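Local coordinates for protein transcriptional regulator (Aquifex aeolicus, PDB 2EH3) that probably binds DNA through an N-terminal helix-turn-helix domain and regulates transcription, as in other TetR/AcrR-family proteins, at residues T3-L8 against A38-F43; K60-F65 against M79-L84; K71-L77 against F119-L123. All blocks are in the same frame, centred on the assembly; numbering follows the deposited sequence.

Interaction 1: residues T3-L8 against A38-F43; sequences TKERIL and AFYFHF
K4 lies across one face of the H42 imidazole: its CB sits 3.9 Å from the ring centroid, 21° off the normal, a CH-pi contact. The opposite face of that imidazole is covered by CD2 of F41, so the ring is held between two carbon groups. T3 meets the same ring obliquely, CB coming within 3.8 Å of H42 NE2. Further along, K4 keeps its chain extended, CG anti to the backbone N (chi1 -172°), which lays it across the outer end of the F43 ring, with CG 3.7 Å from F43 CZ. At the end of that chain a water accepts from K4 NZ at 2.9 Å and donates to H42 O, an indirect polar link between the helices. The CG2 methyl of I7 meets two aromatic rings at once, obliquely, 3.6 Å from F43 CE2 and 3.8 Å from F39 CD1. L8, its side chain at about a right angle to that of F43, brings CG near F43 CZ. No direct hydrogen bond joins the segments. F43, the first residue to leave helical geometry, also covers part of an F39 face with CD2. Helix 46-67 backs the contact, I53 and R56 touching L8 and L49 touching F39. The short axes cross at -101°, nearly perpendicular, as helix 3-18 packs on helix 36-42 in the three-helix, homeodomain-like TetR DNA-binding domain; segment 38-43 falls in its predicted helix-turn-helix.

Interaction 2: residues K60-F65 against M79-L84; sequences KIISLF and MFLEVL. With MG (magnesium ion), chain C.
L64 carries CG anti to its backbone N (chi1 176°), which directs the isobutyl group toward helix 73-86, while F80, also with an anti first torsion (chi1 -166°), carries its ring to I61 and F65. The CD1 methyl of L64 fits over the backbone at the start of 79-84: it lies 3.3 Å from CG of selenomethionine M79, tighter than usual van der Waals contact, and 3.5 Å from F80 N. V83 adds a further contact, its CG2 3.7 Å from the same L64 methyl, CD1. One helical turn earlier, I61 turns CD1 in among F80, V83 and L84, coming within 3.7 Å of F80 CE1. F65 points its ring edge at the face of F80 in an edge-to-face pair, with centroids 5.8 Å apart and planes at 64°. Beyond the segments, L139 and L142 of helix 131-152 pack on F80. The polar groups lie apart from this core: K60 NZ forms a salt bridge with E87, while E82 OE2 binds a magnesium ion at 2.5 Å, a site shared with E78, and takes a hydrogen bond from K161. A bound water also reaches the metal and donates to E82 OE1. The nearly antiparallel helices are therefore joined without a hydrogen bond between the segments, by close-fitting hydrocarbon and aromatic surfaces, with charge and metal left to the periphery.

Interaction 3: residues K71-L77 against F119-L123; sequences KTPEELL and FEKFL. With MG (magnesium ion), chain B.
F122 and L76 approach from opposite directions, and the leucine ends over the ring: L76 CD2 stands 3.5 Å from the F122 centroid and only 10° off its normal, a nearly central CH-pi contact. With CG anti to the backbone N in both (L76 chi1 171°, F122 chi1 165°), each side chain is carried toward the opposite helix. The rim of the F122 ring meets the chain just before helix 73-86, with K71 O near the ring plane 3.4 Å from CZ and P73 CA also at the edge. The proline ring crosses F122 at about a right angle, CG 3.8 Å from CE2, and the same CG touches L123 CD2 at 4.1 Å. Were F122 replaced by an alanine, the L76 methyl would probably lose the face it rests on and a gap would open beside K71 and P73. Deeper in, both methyls of L77 meet the far end of the F119 ring, CD1 and CD2 each 3.8 Å from CZ, while L123 CD1 lies over a face of F119. I138 of helix 131-152 touches both L77 and F119, and F65 of helix 46-67 joins L76 to F119. T72 is the N-cap of helix 73-86, its OG1 accepting from E75 N at 3.1 Å. E75 itself turns off to bind a magnesium ion with both carboxylate oxygens, together with E78 and two waters. The nearly antiparallel packing belongs to the all-helical, tetracyclin repressor-like C-terminal domain of TetR regulators.

Overall arrangement
Interactions 2 and 3 share helix 73-86 and touch directly, through L64 and F65 on one side and L76 and F119 on the other, so helices 46-67, 73-86 and 105-126 form one continuous apolar cluster. Interaction 2 is the most buried, its centre about 9 Å from the centre of the chain; interaction 3 lies nearer one end and is only partly buried, with exposed residues among those that touch. Interaction 1, also partly buried, stands about 35 Å from interaction 3, centre to centre, beyond the chain's centre. Its helices cross almost perpendicularly and it adds an imidazole and a water bridge, whereas the near-antiparallel pairs rely on hydrocarbon and phenyl packing, with magnesium-binding glutamates at their outer side.

Interaction 1: residues T3-L8 against A38-F43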
loop_
_atom_site.group_PDB
_atom_site.type_symbol
_atom_site.label_atom_id
_atom_site.label_comp_id
_atom_site.label_asym_id
_atom_site.label_seq_id
_atom_site.Cartn_x
_atom_site.Cartn_y
_atom_site.Cartn_z
ATOM N N THR A 3 0.378 6.688 33.300
ATOM C CA THR A 3 -0.135 5.358 33.029
ATOM C C THR A 3 -0.694 5.232 31.625
ATOM O O THR A 3 -0.477 4.211 30.970
ATOM C CB THR A 3 -1.209 4.989 34.060
ATOM O OG1 THR A 3 -0.624 5.025 35.369
ATOM C CG2 THR A 3 -1.746 3.629 33.798
ATOM N N LYS A 4 -1.410 6.255 31.151
ATOM C CA LYS A 4 -1.976 6.178 29.800
ATOM C C LYS A 4 -0.839 6.054 28.783
ATOM O O LYS A 4 -0.927 5.261 27.825
ATOM C CB LYS A 4 -2.825 7.416 29.501
ATOM C CG LYS A 4 -3.590 7.312 28.205
ATOM C CD LYS A 4 -4.460 8.552 27.941
ATOM C CE LYS A 4 -5.326 8.361 26.700
ATOM N NZ LYS A 4 -6.384 9.408 26.660
ATOM N N GLU A 5 0.217 6.835 28.983
ATOM C CA GLU A 5 1.366 6.788 28.097
ATOM C C GLU A 5 2.012 5.414 28.135
ATOM O O GLU A 5 2.412 4.875 27.104
ATOM C CB GLU A 5 2.411 7.833 28.501
ATOM C CG GLU A 5 2.075 9.261 28.107
ATOM C CD GLU A 5 0.793 9.759 28.722
ATOM O OE1 GLU A 5 0.614 9.621 29.962
ATOM O OE2 GLU A 5 -0.036 10.299 27.953
ATOM N N ARG A 6 2.116 4.825 29.320
ATOM C CA ARG A 6 2.739 3.509 29.400
ATOM C C ARG A 6 1.917 2.454 28.659
ATOM O O ARG A 6 2.476 1.597 27.950
ATOM C CB ARG A 6 2.937 3.093 30.864
ATOM C CG ARG A 6 4.022 3.885 31.554
ATOM C CD ARG A 6 4.810 3.018 32.530
ATOM N NE ARG A 6 4.060 2.711 33.744
ATOM C CZ ARG A 6 3.342 1.612 33.950
ATOM N NH1 ARG A 6 3.250 0.665 33.023
ATOM N NH2 ARG A 6 2.718 1.462 35.110
ATOM N N ILE A 7 0.603 2.510 28.815
ATOM C CA ILE A 7 -0.270 1.564 28.123
ATOM C C ILE A 7 -0.089 1.758 26.612
ATOM O O ILE A 7 0.022 0.790 25.872
ATOM C CB ILE A 7 -1.734 1.810 28.499
ATOM C CG1 ILE A 7 -1.945 1.439 29.962
ATOM C CG2 ILE A 7 -2.674 1.002 27.604
ATOM C CD1 ILE A 7 -3.285 1.897 30.533
ATOM N N LEU A 8 -0.080 3.002 26.154
ATOM C CA LEU A 8 0.097 3.244 24.723
ATOM C C LEU A 8 1.408 2.664 24.205
ATOM O O LEU A 8 1.445 2.092 23.105
ATOM C CB LEU A 8 0.026 4.751 24.440
ATOM C CG LEU A 8 -1.407 5.276 24.490
ATOM C CD1 LEU A 8 -1.402 6.806 24.605
ATOM C CD2 LEU A 8 -2.147 4.827 23.246
ATOM N N ALA A 38 -7.011 -0.256 35.634
ATOM C CA ALA A 38 -6.174 0.854 35.226
ATOM C C ALA A 38 -6.341 1.068 33.726
ATOM O O ALA A 38 -6.386 2.197 33.238
ATOM C CB ALA A 38 -4.719 0.541 35.552
ATOM N N PHE A 39 -6.429 -0.036 33.000
ATOM C CA PHE A 39 -6.589 0.067 31.566
ATOM C C PHE A 39 -7.936 0.679 31.208
ATOM O O PHE A 39 -8.001 1.622 30.419
ATOM C CB PHE A 39 -6.459 -1.319 30.923
ATOM C CG PHE A 39 -6.689 -1.322 29.434
ATOM C CD1 PHE A 39 -5.611 -1.200 28.557
ATOM C CD2 PHE A 39 -7.986 -1.398 28.912
ATOM C CE1 PHE A 39 -5.844 -1.154 27.170
ATOM C CE2 PHE A 39 -8.224 -1.355 27.539
ATOM C CZ PHE A 39 -7.136 -1.231 26.673
ATOM N N TYR A 40 -9.004 0.154 31.796
ATOM C CA TYR A 40 -10.327 0.663 31.488
ATOM C C TYR A 40 -10.614 2.065 31.977
ATOM O O TYR A 40 -11.563 2.714 31.498
ATOM C CB TYR A 40 -11.363 -0.353 31.943
ATOM C CG TYR A 40 -11.337 -1.565 31.023
ATOM C CD1 TYR A 40 -11.672 -1.442 29.671
ATOM C CD2 TYR A 40 -10.927 -2.811 31.483
ATOM C CE1 TYR A 40 -11.599 -2.528 28.796
ATOM C CE2 TYR A 40 -10.844 -3.910 30.619
ATOM C CZ TYR A 40 -11.182 -3.757 29.276
ATOM O OH TYR A 40 -11.097 -4.833 28.403
ATOM N N PHE A 41 -9.804 2.548 32.917
ATOM C CA PHE A 41 -9.972 3.915 33.383
ATOM C C PHE A 41 -9.581 4.847 32.223
ATOM O O PHE A 41 -10.221 5.881 32.009
ATOM C CB PHE A 41 -9.075 4.201 34.597
ATOM C CG PHE A 41 -9.079 5.648 35.033
ATOM C CD1 PHE A 41 -10.100 6.148 35.845
ATOM C CD2 PHE A 41 -8.050 6.496 34.651
ATOM C CE1 PHE A 41 -10.082 7.478 36.276
ATOM C CE2 PHE A 41 -8.018 7.825 35.070
ATOM C CZ PHE A 41 -9.039 8.317 35.891
ATOM N N HIS A 42 -8.561 4.455 31.460
ATOM C CA HIS A 42 -8.085 5.252 30.325
ATOM C C HIS A 42 -8.660 4.918 28.958
ATOM O O HIS A 42 -8.702 5.791 28.084
ATOM C CB HIS A 42 -6.560 5.171 30.221
ATOM C CG HIS A 42 -5.847 5.746 31.400
ATOM N ND1 HIS A 42 -5.804 7.098 31.656
ATOM C CD2 HIS A 42 -5.179 5.146 32.412
ATOM C CE1 HIS A 42 -5.138 7.305 32.780
ATOM N NE2 HIS A 42 -4.750 6.138 33.257
ATOM N N PHE A 43 -9.084 3.669 28.763
ATOM C CA PHE A 43 -9.623 3.216 27.470
ATOM C C PHE A 43 -10.853 2.343 27.685
ATOM O O PHE A 43 -10.797 1.373 28.414
ATOM C CB PHE A 43 -8.546 2.404 26.725
ATOM C CG PHE A 43 -7.284 3.187 26.444
ATOM C CD1 PHE A 43 -7.248 4.138 25.399
ATOM C CD2 PHE A 43 -6.132 3.011 27.222
ATOM C CE1 PHE A 43 -6.088 4.881 25.156
ATOM C CE2 PHE A 43 -4.966 3.758 26.981
ATOM C CZ PHE A 43 -4.943 4.700 25.942
HETATM O O HOH W 1 -8.555 8.662 28.385
#

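Interaction 2: residues K60-F65 against M79-L84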
loop_
_atom_site.group_PDB
_atom_site.type_symbol
_atom_site.label_atom_id
_atom_site.label_comp_id
_atom_site.label_asym_id
_atom_site.label_seq_id
_atom_site.Cartn_x
_atom_site.Cartn_y
_atom_site.Cartn_z
ATOM N N LYS A 60 1.001 14.306 15.348
ATOM C CA LYS A 60 2.391 14.704 15.118
ATOM C C LYS A 60 2.507 15.166 13.667
ATOM O O LYS A 60 3.308 16.058 13.357
ATOM C CB LYS A 60 3.367 13.534 15.366
ATOM C CG LYS A 60 3.507 13.194 16.832
ATOM C CD LYS A 60 4.328 11.930 17.065
ATOM C CE LYS A 60 4.274 11.561 18.548
ATOM N NZ LYS A 60 4.740 10.174 18.844
ATOM N N ILE A 61 1.714 14.555 12.784
ATOM C CA ILE A 61 1.735 14.923 11.374
ATOM C C ILE A 61 1.097 16.294 11.188
ATOM O O ILE A 61 1.616 17.139 10.448
ATOM C CB ILE A 61 1.000 13.873 10.512
ATOM C CG1 ILE A 61 1.744 12.533 10.612
ATOM C CG2 ILE A 61 0.948 14.326 9.050
ATOM C CD1 ILE A 61 3.186 12.587 10.167
ATOM N N ILE A 62 -0.024 16.518 11.860
ATOM C CA ILE A 62 -0.673 17.824 11.786
ATOM C C ILE A 62 0.326 18.879 12.278
ATOM O O ILE A 62 0.485 19.926 11.641
ATOM C CB ILE A 62 -1.947 17.847 12.645
ATOM C CG1 ILE A 62 -2.969 16.903 12.011
ATOM C CG2 ILE A 62 -2.514 19.278 12.778
ATOM C CD1 ILE A 62 -4.281 16.813 12.787
ATOM N N SER A 63 0.987 18.611 13.405
ATOM C CA SER A 63 1.983 19.549 13.945
ATOM C C SER A 63 3.098 19.818 12.947
ATOM O O SER A 63 3.539 20.962 12.787
ATOM C CB SER A 63 2.605 18.995 15.232
ATOM O OG SER A 63 1.645 19.007 16.262
ATOM N N LEU A 64 3.568 18.762 12.288
ATOM C CA LEU A 64 4.623 18.899 11.300
ATOM C C LEU A 64 4.222 19.918 10.225
ATOM O O LEU A 64 5.008 20.804 9.870
ATOM C CB LEU A 64 4.912 17.535 10.655
ATOM C CG LEU A 64 5.934 17.495 9.513
ATOM C CD1 LEU A 64 6.866 16.307 9.706
ATOM C CD2 LEU A 64 5.229 17.391 8.187
ATOM N N PHE A 65 3.009 19.787 9.699
ATOM C CA PHE A 65 2.559 20.709 8.673
ATOM C C PHE A 65 2.440 22.115 9.232
ATOM O O PHE A 65 2.870 23.062 8.589
ATOM C CB PHE A 65 1.195 20.288 8.111
ATOM C CG PHE A 65 1.278 19.221 7.072
ATOM C CD1 PHE A 65 1.840 19.485 5.834
ATOM C CD2 PHE A 65 0.800 17.935 7.335
ATOM C CE1 PHE A 65 1.929 18.488 4.869
ATOM C CE2 PHE A 65 0.886 16.939 6.369
ATOM C CZ PHE A 65 1.455 17.226 5.133
HETATM N N MSE A 79 11.318 16.319 6.570
HETATM C CA MSE A 79 10.839 16.231 7.949
HETATM C C MSE A 79 9.741 15.199 8.111
HETATM O O MSE A 79 9.679 14.487 9.117
HETATM C CB MSE A 79 10.316 17.595 8.382
HETATM C CG MSE A 79 9.864 17.641 9.806
HETATM SE SE MSE A 79 11.349 17.668 11.061
HETATM C CE MSE A 79 12.434 18.924 10.207
ATOM N N PHE A 80 8.880 15.139 7.100
ATOM C CA PHE A 80 7.756 14.197 7.056
ATOM C C PHE A 80 8.341 12.783 7.091
ATOM O O PHE A 80 7.900 11.943 7.863
ATOM C CB PHE A 80 6.950 14.489 5.751
ATOM C CG PHE A 80 5.563 13.843 5.664
ATOM C CD1 PHE A 80 5.047 13.044 6.682
ATOM C CD2 PHE A 80 4.799 14.039 4.515
ATOM C CE1 PHE A 80 3.785 12.442 6.560
ATOM C CE2 PHE A 80 3.527 13.440 4.382
ATOM C CZ PHE A 80 3.036 12.642 5.416
ATOM N N LEU A 81 9.340 12.516 6.252
ATOM C CA LEU A 81 9.971 11.201 6.257
ATOM C C LEU A 81 10.645 10.912 7.597
ATOM O O LEU A 81 10.567 9.799 8.103
ATOM C CB LEU A 81 10.995 11.106 5.117
ATOM C CG LEU A 81 11.898 9.859 5.119
ATOM C CD1 LEU A 81 11.104 8.577 4.958
ATOM C CD2 LEU A 81 12.917 10.002 3.974
ATOM N N GLU A 82 11.290 11.910 8.196
ATOM C CA GLU A 82 11.940 11.658 9.467
ATOM C C GLU A 82 10.923 11.239 10.543
ATOM O O GLU A 82 11.177 10.299 11.303
ATOM C CB GLU A 82 12.709 12.902 9.902
ATOM C CG GLU A 82 13.973 13.118 9.086
ATOM C CD GLU A 82 14.523 14.513 9.228
ATOM O OE1 GLU A 82 13.812 15.366 9.806
ATOM O OE2 GLU A 82 15.654 14.801 8.742
ATOM N N VAL A 83 9.781 11.929 10.595
ATOM C CA VAL A 83 8.748 11.589 11.574
ATOM C C VAL A 83 8.189 10.206 11.283
ATOM O O VAL A 83 8.058 9.404 12.202
ATOM C CB VAL A 83 7.610 12.631 11.578
ATOM C CG1 VAL A 83 6.393 12.109 12.382
ATOM C CG2 VAL A 83 8.148 13.940 12.175
ATOM N N LEU A 84 7.868 9.908 10.024
ATOM C CA LEU A 84 7.348 8.573 9.736
ATOM C C LEU A 84 8.354 7.493 10.154
ATOM O O LEU A 84 7.963 6.440 10.673
ATOM C CB LEU A 84 7.025 8.422 8.262
ATOM C CG LEU A 84 5.905 9.317 7.723
ATOM C CD1 LEU A 84 5.811 9.169 6.207
ATOM C CD2 LEU A 84 4.589 8.940 8.386
HETATM MG MG MG C . 16.963 16.915 8.604
HETATM O O HOH W 2 14.711 17.604 8.534
#

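Interaction 3: residues K71-L77 against F119-L123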
loop_
_atom_site.group_PDB
_atom_site.type_symbol
_atom_site.label_atom_id
_atom_site.label_comp_id
_atom_site.label_asym_id
_atom_site.label_seq_id
_atom_site.Cartn_x
_atom_site.Cartn_y
_atom_site.Cartn_z
ATOM N N LYS A 71 8.687 26.232 5.107
ATOM C CA LYS A 71 9.836 25.529 4.514
ATOM C C LYS A 71 9.614 25.222 3.025
ATOM O O LYS A 71 8.499 25.292 2.507
ATOM C CB LYS A 71 10.085 24.187 5.227
ATOM C CG LYS A 71 10.377 24.245 6.722
ATOM C CD LYS A 71 11.457 25.254 7.061
ATOM C CE LYS A 71 11.912 25.108 8.522
ATOM N NZ LYS A 71 10.790 25.114 9.526
ATOM N N THR A 72 10.699 24.902 2.329
ATOM C CA THR A 72 10.564 24.496 0.936
ATOM C C THR A 72 9.876 23.117 0.925
ATOM O O THR A 72 9.887 22.383 1.907
ATOM C CB THR A 72 11.932 24.294 0.236
ATOM O OG1 THR A 72 12.634 23.212 0.873
ATOM C CG2 THR A 72 12.791 25.540 0.328
ATOM N N PRO A 73 9.245 22.745 -0.185
ATOM C CA PRO A 73 8.599 21.438 -0.240
ATOM C C PRO A 73 9.586 20.297 0.084
ATOM O O PRO A 73 9.242 19.367 0.796
ATOM C CB PRO A 73 8.113 21.358 -1.696
ATOM C CG PRO A 73 7.757 22.753 -1.966
ATOM C CD PRO A 73 8.911 23.552 -1.377
ATOM N N GLU A 74 10.811 20.397 -0.430
ATOM C CA GLU A 74 11.825 19.377 -0.195
ATOM C C GLU A 74 12.142 19.241 1.291
ATOM O O GLU A 74 12.285 18.126 1.824
ATOM C CB GLU A 74 13.096 19.714 -0.985
ATOM C CG GLU A 74 12.816 19.776 -2.499
ATOM C CD GLU A 74 12.673 21.203 -3.053
ATOM O OE1 GLU A 74 11.851 22.016 -2.556
ATOM O OE2 GLU A 74 13.401 21.505 -4.010
ATOM N N GLU A 75 12.285 20.364 1.974
ATOM C CA GLU A 75 12.585 20.297 3.405
ATOM C C GLU A 75 11.372 19.846 4.236
ATOM O O GLU A 75 11.518 19.138 5.244
ATOM C CB GLU A 75 13.121 21.642 3.874
ATOM C CG GLU A 75 14.572 21.887 3.375
ATOM C CD GLU A 75 15.623 20.918 3.943
ATOM O OE1 GLU A 75 15.625 20.702 5.160
ATOM O OE2 GLU A 75 16.458 20.403 3.158
ATOM N N LEU A 76 10.177 20.270 3.849
ATOM C CA LEU A 76 8.985 19.810 4.581
ATOM C C LEU A 76 8.917 18.275 4.420
ATOM O O LEU A 76 8.663 17.538 5.383
ATOM C CB LEU A 76 7.710 20.431 3.984
ATOM C CG LEU A 76 6.425 19.825 4.569
ATOM C CD1 LEU A 76 6.237 20.303 5.993
ATOM C CD2 LEU A 76 5.224 20.219 3.671
ATOM N N LEU A 77 9.134 17.785 3.202
ATOM C CA LEU A 77 9.069 16.349 2.974
ATOM C C LEU A 77 10.180 15.577 3.699
ATOM O O LEU A 77 9.952 14.464 4.148
ATOM C CB LEU A 77 9.041 16.056 1.460
ATOM C CG LEU A 77 7.693 16.586 0.892
ATOM C CD1 LEU A 77 7.795 16.899 -0.612
ATOM C CD2 LEU A 77 6.596 15.584 1.184
ATOM N N PHE A 119 -1.160 18.601 2.610
ATOM C CA PHE A 119 -0.045 18.731 1.723
ATOM C C PHE A 119 -0.465 19.564 0.505
ATOM O O PHE A 119 0.284 20.429 0.023
ATOM C CB PHE A 119 0.424 17.333 1.315
ATOM C CG PHE A 119 1.667 17.333 0.498
ATOM C CD1 PHE A 119 2.702 18.237 0.742
ATOM C CD2 PHE A 119 1.810 16.390 -0.526
ATOM C CE1 PHE A 119 3.869 18.204 -0.021
ATOM C CE2 PHE A 119 2.961 16.348 -1.288
ATOM C CZ PHE A 119 3.995 17.251 -1.040
ATOM N N GLU A 120 -1.662 19.298 0.001
ATOM C CA GLU A 120 -2.150 20.061 -1.149
ATOM C C GLU A 120 -2.218 21.530 -0.842
ATOM O O GLU A 120 -1.775 22.360 -1.665
ATOM C CB GLU A 120 -3.548 19.611 -1.579
ATOM C CG GLU A 120 -3.484 18.435 -2.456
ATOM C CD GLU A 120 -4.735 18.211 -3.242
ATOM O OE1 GLU A 120 -4.727 17.175 -3.922
ATOM O OE2 GLU A 120 -5.708 19.029 -3.201
ATOM N N LYS A 121 -2.776 21.863 0.328
ATOM C CA LYS A 121 -2.914 23.263 0.746
ATOM C C LYS A 121 -1.548 23.929 0.768
ATOM O O LYS A 121 -1.389 25.060 0.332
ATOM C CB LYS A 121 -3.560 23.357 2.131
ATOM C CG LYS A 121 -5.047 22.972 2.122
ATOM C CD LYS A 121 -5.749 23.247 3.452
ATOM C CE LYS A 121 -7.058 22.439 3.576
ATOM N NZ LYS A 121 -7.938 22.529 2.367
ATOM N N PHE A 122 -0.569 23.236 1.327
ATOM C CA PHE A 122 0.801 23.761 1.363
ATOM C C PHE A 122 1.342 24.000 -0.058
ATOM O O PHE A 122 1.967 25.042 -0.364
ATOM C CB PHE A 122 1.674 22.758 2.145
ATOM C CG PHE A 122 3.151 22.960 1.971
ATOM C CD1 PHE A 122 3.847 23.875 2.774
ATOM C CD2 PHE A 122 3.855 22.243 1.004
ATOM C CE1 PHE A 122 5.213 24.055 2.600
ATOM C CE2 PHE A 122 5.234 22.417 0.821
ATOM C CZ PHE A 122 5.908 23.329 1.628
ATOM N N LEU A 123 1.099 23.061 -0.963
ATOM C CA LEU A 123 1.595 23.215 -2.321
ATOM C C LEU A 123 0.854 24.246 -3.154
ATOM O O LEU A 123 1.401 24.715 -4.143
ATOM C CB LEU A 123 1.562 21.876 -3.045
ATOM C CG LEU A 123 2.568 20.845 -2.527
ATOM C CD1 LEU A 123 2.230 19.514 -3.147
ATOM C CD2 LEU A 123 4.003 21.265 -2.866
HETATM MG MG MG B . 17.631 19.372 5.056
HETATM O O HOH W 3 18.673 21.520 4.930
HETATM O O HOH W 4 18.919 18.682 3.212
#